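Local structure of Acarbose/maltose binding protein GacH (Streptomyces glaucescens, 3K01) at residues D34-A39 / Y62-F67; K41-A46 / E330-L335; V30-T35 / P85-T90. The protein serves as a solute receptor of an ABC transporter, binds acarbose and an acarbose homolog, and probably also binds maltose. All coordinates share one frame; numbering follows the deposited sequence. Where two conformers were deposited one is given.

Contact 1. Residues D34-A39 / Y62-F67; sequences DTSNEA and YVNVPF
Asp34 and Asn64 pair as neighbours on parallel strands, their CA atoms 4.8 Å apart, and the backbone of Asp34 bonds to the two residues that flank Asn64: its N donates to Val63 O at 2.8 Å, and its O accepts from Val65 N. Beyond this pair strand 28-34 ends and the chain turns off toward helix 41-49. The Asp34 carboxylate braces that turn. With CG anti to the backbone N (chi1 178°), OD2 reaches Tyr62 OH, which donates to it at 2.6 Å from the anti side, the carboxylate and phenol ring planes standing 64° apart. The same oxygen accepts from Ser36 OG on its syn side at 2.7 Å, and OD1 takes Ser36 N from above the carboxylate plane, which makes an Asx turn. Aspartate suits the place because its short arm can bond to a backbone N-H two residues on while its second oxygen serves two hydroxyls; these donors probably help to stabilise its negative charge.

The setting is the carboxyl ends of the parallel strands of a mixed sheet in a periplasmic-binding-protein-type lobe, where loops leaving the strands commonly face the interdomain cleft. Here Asn64 ties one such loop to the neighbouring strand: its ND2 gives one hydrogen to Ser36 O at 2.9 Å, nearly straight (171°) and within its own amide plane, and the other to Tyr62 OH. Both protons of the amide nitrogen are thus used, which fixes its rotation, while a water lies within hydrogen-bonding reach of both OD1 and Ser36 O. Farther along, Thr35 CA lies 3.2 Å from Val65 O in a CA-H...O contact. Phe67 CB packs against Thr35 CB at 3.9 Å, and Phe67 N donates to a second water.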
loop_
_atom_site.group_PDB
_atom_site.type_symbol
_atom_site.label_atom_id
_atom_site.label_comp_id
_atom_site.label_asym_id
_atom_site.label_seq_id
_atom_site.Cartn_x
_atom_site.Cartn_y
_atom_site.Cartn_z
ATOM N N ASP A 34 5.986 13.283 11.073
ATOM C CA ASP A 34 4.993 12.227 10.958
ATOM C C ASP A 34 3.895 12.657 10.000
ATOM O O ASP A 34 3.538 13.832 9.947
ATOM C CB ASP A 34 4.415 11.970 12.348
ATOM C CG ASP A 34 3.332 10.910 12.356
ATOM O OD1 ASP A 34 3.330 10.007 11.488
ATOM O OD2 ASP A 34 2.468 11.001 13.258
ATOM N N THR A 35 3.382 11.713 9.221
ATOM C CA THR A 35 2.302 12.003 8.249
ATOM C C THR A 35 0.977 11.337 8.661
ATOM O O THR A 35 0.022 11.327 7.868
ATOM C CB THR A 35 2.633 11.422 6.891
ATOM O OG1 THR A 35 2.832 10.018 7.071
ATOM C CG2 THR A 35 3.889 12.054 6.303
ATOM N N SER A 36 0.900 10.761 9.854
ATOM C CA SER A 36 -0.318 10.081 10.272
ATOM C C SER A 36 -1.501 11.061 10.326
ATOM O O SER A 36 -1.336 12.289 10.416
ATOM C CB SER A 36 -0.102 9.331 11.591
ATOM O OG SER A 36 -0.053 10.238 12.674
ATOM N N ASN A 37 -2.701 10.499 10.236
ATOM C CA ASN A 37 -3.903 11.335 10.114
ATOM C C ASN A 37 -4.392 11.944 11.435
ATOM O O ASN A 37 -3.820 11.721 12.510
ATOM C CB ASN A 37 -5.021 10.584 9.361
ATOM C CG ASN A 37 -5.628 9.466 10.166
ATOM O OD1 ASN A 37 -5.639 9.489 11.390
ATOM N ND2 ASN A 37 -6.181 8.481 9.465
ATOM N N GLU A 38 -5.477 12.712 11.338
ATOM C CA GLU A 38 -6.029 13.414 12.494
ATOM C C GLU A 38 -6.310 12.499 13.684
ATOM O O GLU A 38 -6.063 12.881 14.831
ATOM C CB GLU A 38 -7.304 14.173 12.078
ATOM C CG GLU A 38 -8.097 14.812 13.212
ATOM C CD GLU A 38 -7.390 15.996 13.850
ATOM O OE1 GLU A 38 -6.568 16.669 13.172
ATOM O OE2 GLU A 38 -7.677 16.270 15.036
ATOM N N ALA A 39 -6.830 11.306 13.406
ATOM C CA ALA A 39 -7.189 10.359 14.450
ATOM C C ALA A 39 -5.970 9.628 15.011
ATOM O O ALA A 39 -6.022 9.085 16.114
ATOM C CB ALA A 39 -8.202 9.351 13.928
ATOM N N TYR A 62 8.332 16.347 17.768
ATOM C CA TYR A 62 7.307 15.771 16.910
ATOM C C TYR A 62 6.629 16.857 16.078
ATOM O O TYR A 62 6.188 17.877 16.635
ATOM C CB TYR A 62 6.251 15.096 17.773
ATOM C CG TYR A 62 5.109 14.577 16.954
ATOM C CD1 TYR A 62 5.164 13.301 16.394
ATOM C CD2 TYR A 62 3.997 15.384 16.664
ATOM C CE1 TYR A 62 4.129 12.823 15.601
ATOM C CE2 TYR A 62 2.953 14.910 15.879
ATOM C CZ TYR A 62 3.036 13.646 15.340
ATOM O OH TYR A 62 2.009 13.187 14.542
ATOM N N VAL A 63 6.506 16.637 14.768
ATOM C CA VAL A 63 5.750 17.518 13.896
ATOM C C VAL A 63 4.836 16.673 13.023
ATOM O O VAL A 63 5.297 15.710 12.394
ATOM C CB VAL A 63 6.690 18.322 12.990
ATOM C CG1 VAL A 63 5.897 19.276 12.104
ATOM C CG2 VAL A 63 7.727 19.098 13.828
ATOM N N ASN A 64 3.545 17.003 12.967
ATOM C CA ASN A 64 2.645 16.307 12.056
ATOM C C ASN A 64 2.557 17.097 10.762
ATOM O O ASN A 64 2.342 18.309 10.776
ATOM C CB ASN A 64 1.265 16.137 12.670
ATOM C CG ASN A 64 0.354 15.336 11.785
ATOM O OD1 ASN A 64 -0.357 15.896 10.948
ATOM N ND2 ASN A 64 0.411 14.021 11.913
ATOM N N VAL A 65 2.757 16.411 9.643
ATOM C CA VAL A 65 2.698 17.024 8.322
ATOM C C VAL A 65 1.636 16.235 7.536
ATOM O O VAL A 65 1.734 15.016 7.412
ATOM C CB VAL A 65 4.047 16.927 7.576
ATOM C CG1 VAL A 65 3.956 17.649 6.235
ATOM C CG2 VAL A 65 5.201 17.483 8.435
ATOM N N PRO A 66 0.609 16.928 7.008
ATOM C CA PRO A 66 -0.422 16.235 6.229
ATOM C C PRO A 66 0.208 15.352 5.158
ATOM O O PRO A 66 1.110 15.812 4.440
ATOM C CB PRO A 66 -1.210 17.378 5.584
ATOM C CG PRO A 66 -1.033 18.526 6.528
ATOM C CD PRO A 66 0.355 18.378 7.107
ATOM N N PHE A 67 -0.254 14.111 5.027
ATOM C CA PHE A 67 0.465 13.161 4.177
ATOM C C PHE A 67 0.616 13.689 2.749
ATOM O O PHE A 67 1.640 13.458 2.111
ATOM C CB PHE A 67 -0.145 11.743 4.204
ATOM C CG PHE A 67 -1.427 11.620 3.436
ATOM C CD1 PHE A 67 -2.650 11.907 4.044
ATOM C CD2 PHE A 67 -1.411 11.241 2.099
ATOM C CE1 PHE A 67 -3.854 11.811 3.326
ATOM C CE2 PHE A 67 -2.606 11.140 1.375
ATOM C CZ PHE A 67 -3.826 11.427 1.992
HETATM O O HOH W 1 -1.926 13.155 7.279
HETATM O O HOH W 2 -2.230 15.150 9.257
#

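Contact 2. Residues K41-A46 / E330-L335; sequences KATYQA and EKLSLL
Thr43 and Tyr44, on the first turn of helix 41-49, pack against the carboxyl-terminal end of helix 322-332 and the turn that follows it, a contact near the surface of the solute-binding-protein fold that joins parts of the chain nearly 290 residues apart. Ser333, with positive phi, takes the chain out of the helix, and Leu334 beyond it points back toward Tyr44.

The direct contacts are van der Waals. Thr43 and Leu332 meet tip to tip, Leu332 CD2 lying 3.7 Å from Thr43 OG1. The threonine methyl, CG2, stands anti to its own backbone N (chi1 -64° for OG1) and crosses the lysine chain, 3.5 Å from Lys331 CD. Threonine suits this position, since its methyl packs on the aliphatic lysine chain while the compact branch lets Leu332 come close to OG1 and CB. Tyr44 offers its ring to two leucines, CE2 lying 3.9 Å from Leu332 CD1 and equally far from Leu334 CD1; a large flat side chain can span both. Tyr44 and Leu334 also touch Val139 of strand 132-148, which extends the apolar patch.

The polar link is indirect: Lys331 NZ donates at 2.7 Å to a water, which in turn donates to Thr43 O at 3.1 Å.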
loop_
_atom_site.group_PDB
_atom_site.type_symbol
_atom_site.label_atom_id
_atom_site.label_comp_id
_atom_site.label_asym_id
_atom_site.label_seq_id
_atom_site.Cartn_x
_atom_site.Cartn_y
_atom_site.Cartn_z
ATOM N N LYS A 41 -2.634 10.955 15.061
ATOM C CA LYS A 41 -1.449 11.764 15.386
ATOM C C LYS A 41 -1.188 11.925 16.880
ATOM O O LYS A 41 -0.026 12.011 17.290
ATOM C CB LYS A 41 -1.465 13.116 14.672
ATOM C CG LYS A 41 -2.609 14.038 15.101
ATOM C CD LYS A 41 -2.665 15.265 14.220
ATOM C CE LYS A 41 -3.758 16.226 14.695
ATOM N NZ LYS A 41 -3.861 17.377 13.770
ATOM N N ALA A 42 -2.235 11.949 17.705
ATOM C CA ALA A 42 -2.011 12.030 19.162
ATOM C C ALA A 42 -1.251 10.801 19.660
ATOM O O ALA A 42 -0.324 10.908 20.457
ATOM C CB ALA A 42 -3.335 12.198 19.937
ATOM N N THR A 43 -1.643 9.631 19.169
ATOM C CA THR A 43 -0.977 8.393 19.556
ATOM C C THR A 43 0.463 8.379 19.060
ATOM O O THR A 43 1.384 8.013 19.818
ATOM C CB THR A 43 -1.727 7.169 19.005
ATOM O OG1 THR A 43 -3.025 7.113 19.609
ATOM C CG2 THR A 43 -0.988 5.867 19.285
ATOM N N TYR A 44 0.664 8.760 17.800
ATOM C CA TYR A 44 2.027 8.733 17.279
ATOM C C TYR A 44 2.937 9.752 17.975
ATOM O O TYR A 44 4.127 9.457 18.179
ATOM C CB TYR A 44 2.053 8.899 15.760
ATOM C CG TYR A 44 2.094 7.586 14.986
ATOM C CD1 TYR A 44 3.100 6.650 15.211
ATOM C CD2 TYR A 44 1.132 7.284 14.023
ATOM C CE1 TYR A 44 3.161 5.449 14.480
ATOM C CE2 TYR A 44 1.200 6.106 13.287
ATOM C CZ TYR A 44 2.212 5.199 13.524
ATOM O OH TYR A 44 2.298 4.039 12.776
ATOM N N GLN A 45 2.411 10.932 18.334
ATOM C CA GLN A 45 3.195 11.895 19.088
ATOM C C GLN A 45 3.598 11.314 20.438
ATOM O O GLN A 45 4.747 11.463 20.863
ATOM C CB GLN A 45 2.440 13.212 19.270
ATOM C CG GLN A 45 3.264 14.210 20.083
ATOM C CD GLN A 45 2.753 15.632 20.083
ATOM O OE1 GLN A 45 3.397 16.511 20.670
ATOM N NE2 GLN A 45 1.627 15.876 19.434
ATOM N N ALA A 46 2.666 10.652 21.119
ATOM C CA ALA A 46 2.991 10.048 22.411
ATOM C C ALA A 46 4.030 8.948 22.255
ATOM O O ALA A 46 4.953 8.832 23.074
ATOM C CB ALA A 46 1.738 9.533 23.096
ATOM N N GLU A 330 -2.650 -1.869 18.648
ATOM C CA GLU A 330 -3.641 -1.863 19.721
ATOM C C GLU A 330 -4.407 -0.558 19.738
ATOM O O GLU A 330 -5.609 -0.546 20.000
ATOM C CB GLU A 330 -2.966 -2.114 21.076
ATOM C CG GLU A 330 -2.442 -3.538 21.223
ATOM C CD GLU A 330 -1.522 -3.712 22.420
ATOM O OE1 GLU A 330 -0.959 -2.690 22.882
ATOM O OE2 GLU A 330 -1.325 -4.871 22.854
ATOM N N LYS A 331 -3.734 0.543 19.464
ATOM C CA LYS A 331 -4.345 1.868 19.555
ATOM C C LYS A 331 -4.970 2.354 18.255
ATOM O O LYS A 331 -5.968 3.081 18.284
ATOM C CB LYS A 331 -3.327 2.904 20.059
ATOM C CG LYS A 331 -2.790 2.604 21.459
ATOM C CD LYS A 331 -1.615 3.497 21.852
ATOM C CE LYS A 331 -1.066 3.140 23.224
ATOM N NZ LYS A 331 -0.550 4.371 23.900
ATOM N N LEU A 332 -4.391 1.970 17.114
ATOM C CA LEU A 332 -4.761 2.546 15.825
ATOM C C LEU A 332 -5.174 1.528 14.777
ATOM O O LEU A 332 -5.606 1.920 13.709
ATOM C CB LEU A 332 -3.585 3.360 15.263
ATOM C CG LEU A 332 -3.072 4.495 16.156
ATOM C CD1 LEU A 332 -1.892 5.171 15.474
ATOM C CD2 LEU A 332 -4.218 5.505 16.439
ATOM N N SER A 333 -4.949 0.243 15.038
ATOM C CA SER A 333 -5.292 -0.844 14.113
ATOM C C SER A 333 -4.532 -0.762 12.787
ATOM O O SER A 333 -4.995 -1.285 11.769
ATOM C CB SER A 333 -6.802 -0.878 13.860
ATOM O OG SER A 333 -7.467 -1.182 15.074
ATOM N N LEU A 334 -3.355 -0.132 12.794
ATOM C CA LEU A 334 -2.457 -0.200 11.641
ATOM C C LEU A 334 -1.729 -1.513 11.647
ATOM O O LEU A 334 -1.430 -2.068 12.712
ATOM C CB LEU A 334 -1.480 0.971 11.649
ATOM C CG LEU A 334 -2.131 2.340 11.509
ATOM C CD1 LEU A 334 -1.104 3.450 11.712
ATOM C CD2 LEU A 334 -2.860 2.466 10.153
ATOM N N LEU A 335 -1.399 -2.016 10.470
ATOM C CA LEU A 335 -0.882 -3.376 10.363
ATOM C C LEU A 335 0.645 -3.394 10.516
ATOM O O LEU A 335 1.335 -2.671 9.815
ATOM C CB LEU A 335 -1.277 -4.007 9.013
ATOM C CG LEU A 335 -2.784 -3.980 8.741
ATOM C CD1 LEU A 335 -3.069 -4.350 7.301
ATOM C CD2 LEU A 335 -3.538 -4.925 9.705
HETATM O O HOH W 3 0.714 6.157 22.241
#

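Contact 3. Residues V30-T35 / P85-T90; sequences VTFWDT and PDVMRT
The parallel strand pair 30-34 and 87-90 lies in the buried sheet of the lobe, and Trp33 and Pro85 meet on one side of it. Pro85 CD sits 3.5 Å from the centroid of the Trp33 six-membered ring, only 3° off its normal, a CH-pi contact in which a rigid proline suits a flat indole. Met88 SD makes an oblique Met-aromatic contact, 5.2 Å from the centroid of the same Trp33 ring; the bend at chi2 (63°) brings the sulfur back to the indole. On the other face Phe32 CD1 packs on Val87 CG1.

As in other parallel pairs of such alpha/beta, periplasmic-binding-protein-type lobes, Val87 bonds twice to one strand, its N to Thr31 O and its O to Trp33 N; Trp33 O then accepts from Arg89 N. At the start of the pair Asp86 OD2 takes Thr31 N through its anti lone pair at 2.8 Å, nearly linear (179°), a side chain standing in for a strand partner; its OD1 is held by Ser306. At the far end the extended Arg89 sends NH1 to Thr35 OG1, in the guanidinium plane at 3.1 Å. Asp34 OD1 lies 3.9 Å from Arg89 NE, well out of that plane, a long pairing of charges only; NE bonds to Gln138 OE1, and Trp298 adds a cation-pi contact.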
loop_
_atom_site.group_PDB
_atom_site.type_symbol
_atom_site.label_atom_id
_atom_site.label_comp_id
_atom_site.label_asym_id
_atom_site.label_seq_id
_atom_site.Cartn_x
_atom_site.Cartn_y
_atom_site.Cartn_z
ATOM N N VAL A 30 16.074 15.260 18.091
ATOM C CA VAL A 30 15.573 14.478 16.951
ATOM C C VAL A 30 14.238 15.082 16.531
ATOM O O VAL A 30 13.248 14.948 17.254
ATOM C CB VAL A 30 15.403 12.976 17.274
ATOM C CG1 VAL A 30 14.750 12.244 16.074
ATOM C CG2 VAL A 30 16.744 12.317 17.618
ATOM N N THR A 31 14.240 15.748 15.379
ATOM C CA THR A 31 13.005 16.268 14.797
ATOM C C THR A 31 12.410 15.192 13.912
ATOM O O THR A 31 13.091 14.683 13.004
ATOM C CB THR A 31 13.261 17.555 14.016
ATOM O OG1 THR A 31 13.745 18.556 14.936
ATOM C CG2 THR A 31 11.979 18.054 13.352
ATOM N N PHE A 32 11.169 14.817 14.220
ATOM C CA PHE A 32 10.469 13.742 13.510
ATOM C C PHE A 32 9.259 14.306 12.791
ATOM O O PHE A 32 8.389 14.889 13.437
ATOM C CB PHE A 32 10.036 12.661 14.522
ATOM C CG PHE A 32 9.086 11.601 13.965
ATOM C CD1 PHE A 32 9.280 11.023 12.703
ATOM C CD2 PHE A 32 8.016 11.156 14.733
ATOM C CE1 PHE A 32 8.410 10.051 12.211
ATOM C CE2 PHE A 32 7.155 10.192 14.261
ATOM C CZ PHE A 32 7.347 9.622 13.008
ATOM N N TRP A 33 9.209 14.143 11.465
ATOM C CA TRP A 33 8.012 14.507 10.697
ATOM C C TRP A 33 7.163 13.283 10.439
ATOM O O TRP A 33 7.573 12.353 9.722
ATOM C CB TRP A 33 8.395 15.154 9.372
ATOM C CG TRP A 33 8.899 16.566 9.483
ATOM C CD1 TRP A 33 9.177 17.272 10.639
ATOM C CD2 TRP A 33 9.215 17.440 8.395
ATOM N NE1 TRP A 33 9.630 18.536 10.317
ATOM C CE2 TRP A 33 9.684 18.654 8.952
ATOM C CE3 TRP A 33 9.161 17.313 7.000
ATOM C CZ2 TRP A 33 10.060 19.742 8.157
ATOM C CZ3 TRP A 33 9.562 18.394 6.213
ATOM C CH2 TRP A 33 10.015 19.581 6.798
ATOM N N ASP A 34 5.986 13.283 11.073
ATOM C CA ASP A 34 4.993 12.227 10.958
ATOM C C ASP A 34 3.895 12.657 10.000
ATOM O O ASP A 34 3.538 13.832 9.947
ATOM C CB ASP A 34 4.415 11.970 12.348
ATOM C CG ASP A 34 3.332 10.910 12.356
ATOM O OD1 ASP A 34 3.330 10.007 11.488
ATOM O OD2 ASP A 34 2.468 11.001 13.258
ATOM N N THR A 35 3.382 11.713 9.221
ATOM C CA THR A 35 2.302 12.003 8.249
ATOM C C THR A 35 0.977 11.337 8.661
ATOM O O THR A 35 0.022 11.327 7.868
ATOM C CB THR A 35 2.633 11.422 6.891
ATOM O OG1 THR A 35 2.832 10.018 7.071
ATOM C CG2 THR A 35 3.889 12.054 6.303
ATOM N N PRO A 85 13.814 17.620 8.679
ATOM C CA PRO A 85 13.736 16.828 9.907
ATOM C C PRO A 85 14.926 15.892 9.979
ATOM O O PRO A 85 15.575 15.637 8.965
ATOM C CB PRO A 85 12.433 16.039 9.727
ATOM C CG PRO A 85 12.349 15.854 8.229
ATOM C CD PRO A 85 12.835 17.163 7.670
ATOM N N ASP A 86 15.211 15.374 11.171
ATOM C CA ASP A 86 16.177 14.285 11.291
ATOM C C ASP A 86 15.593 12.959 10.789
ATOM O O ASP A 86 16.297 12.163 10.170
ATOM C CB ASP A 86 16.655 14.156 12.729
ATOM C CG ASP A 86 17.286 15.421 13.210
ATOM O OD1 ASP A 86 18.381 15.744 12.699
ATOM O OD2 ASP A 86 16.655 16.116 14.040
ATOM N N VAL A 87 14.318 12.726 11.137
ATOM C CA VAL A 87 13.654 11.492 10.792
ATOM C C VAL A 87 12.362 11.826 10.052
ATOM O O VAL A 87 11.581 12.665 10.491
ATOM C CB VAL A 87 13.359 10.662 12.045
ATOM C CG1 VAL A 87 12.519 9.419 11.699
ATOM C CG2 VAL A 87 14.684 10.239 12.725
ATOM N N MET A 88 12.161 11.138 8.934
ATOM C CA MET A 88 11.004 11.409 8.055
ATOM C C MET A 88 10.207 10.123 7.915
ATOM O O MET A 88 10.754 9.081 7.517
ATOM C CB MET A 88 11.559 11.844 6.678
ATOM C CG MET A 88 10.534 12.123 5.581
ATOM S SD MET A 88 9.481 13.501 6.071
ATOM C CE MET A 88 8.144 13.346 4.870
ATOM N N ARG A 89 8.900 10.202 8.186
ATOM C CA ARG A 89 8.016 9.068 7.851
ATOM C C ARG A 89 7.885 9.006 6.322
ATOM O O ARG A 89 7.518 10.004 5.689
ATOM C CB ARG A 89 6.659 9.198 8.518
ATOM C CG ARG A 89 5.958 7.879 8.605
ATOM C CD ARG A 89 4.502 8.039 8.878
ATOM N NE ARG A 89 3.835 6.815 9.308
ATOM C CZ ARG A 89 2.514 6.638 9.231
ATOM N NH1 ARG A 89 1.748 7.595 8.720
ATOM N NH2 ARG A 89 1.974 5.523 9.685
ATOM N N THR A 90 8.191 7.840 5.749
ATOM C CA THR A 90 8.384 7.713 4.295
ATOM C C THR A 90 7.470 6.653 3.722
ATOM O O THR A 90 7.518 5.500 4.130
ATOM C CB THR A 90 9.846 7.324 3.904
ATOM O OG1 THR A 90 10.283 6.187 4.672
ATOM C CG2 THR A 90 10.813 8.487 4.118
HETATM O O HOH W 4 16.342 18.793 14.280
#

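Contacts 1 and 3 flank the same strand, 28-34, which takes strand 58-64 on one edge and strand 87-91 on the other, and they share Asp34 and Thr35. Contact 3 is buried and unites backbone pairing with aromatic and aliphatic packing, whereas contact 1, at the strand's end, is partly buried and adds side-chain hydrogen bonds and waters to a short backbone pairing. Contact 2 is a surface contact, made by the helix that follows strand 28-34, with apolar touches and one water bridge. Tyr44 connects all three: its CB lies 3.3 Å from Asp34 OD2, and its OH 3.4 Å from Arg89 NH2, both as packing.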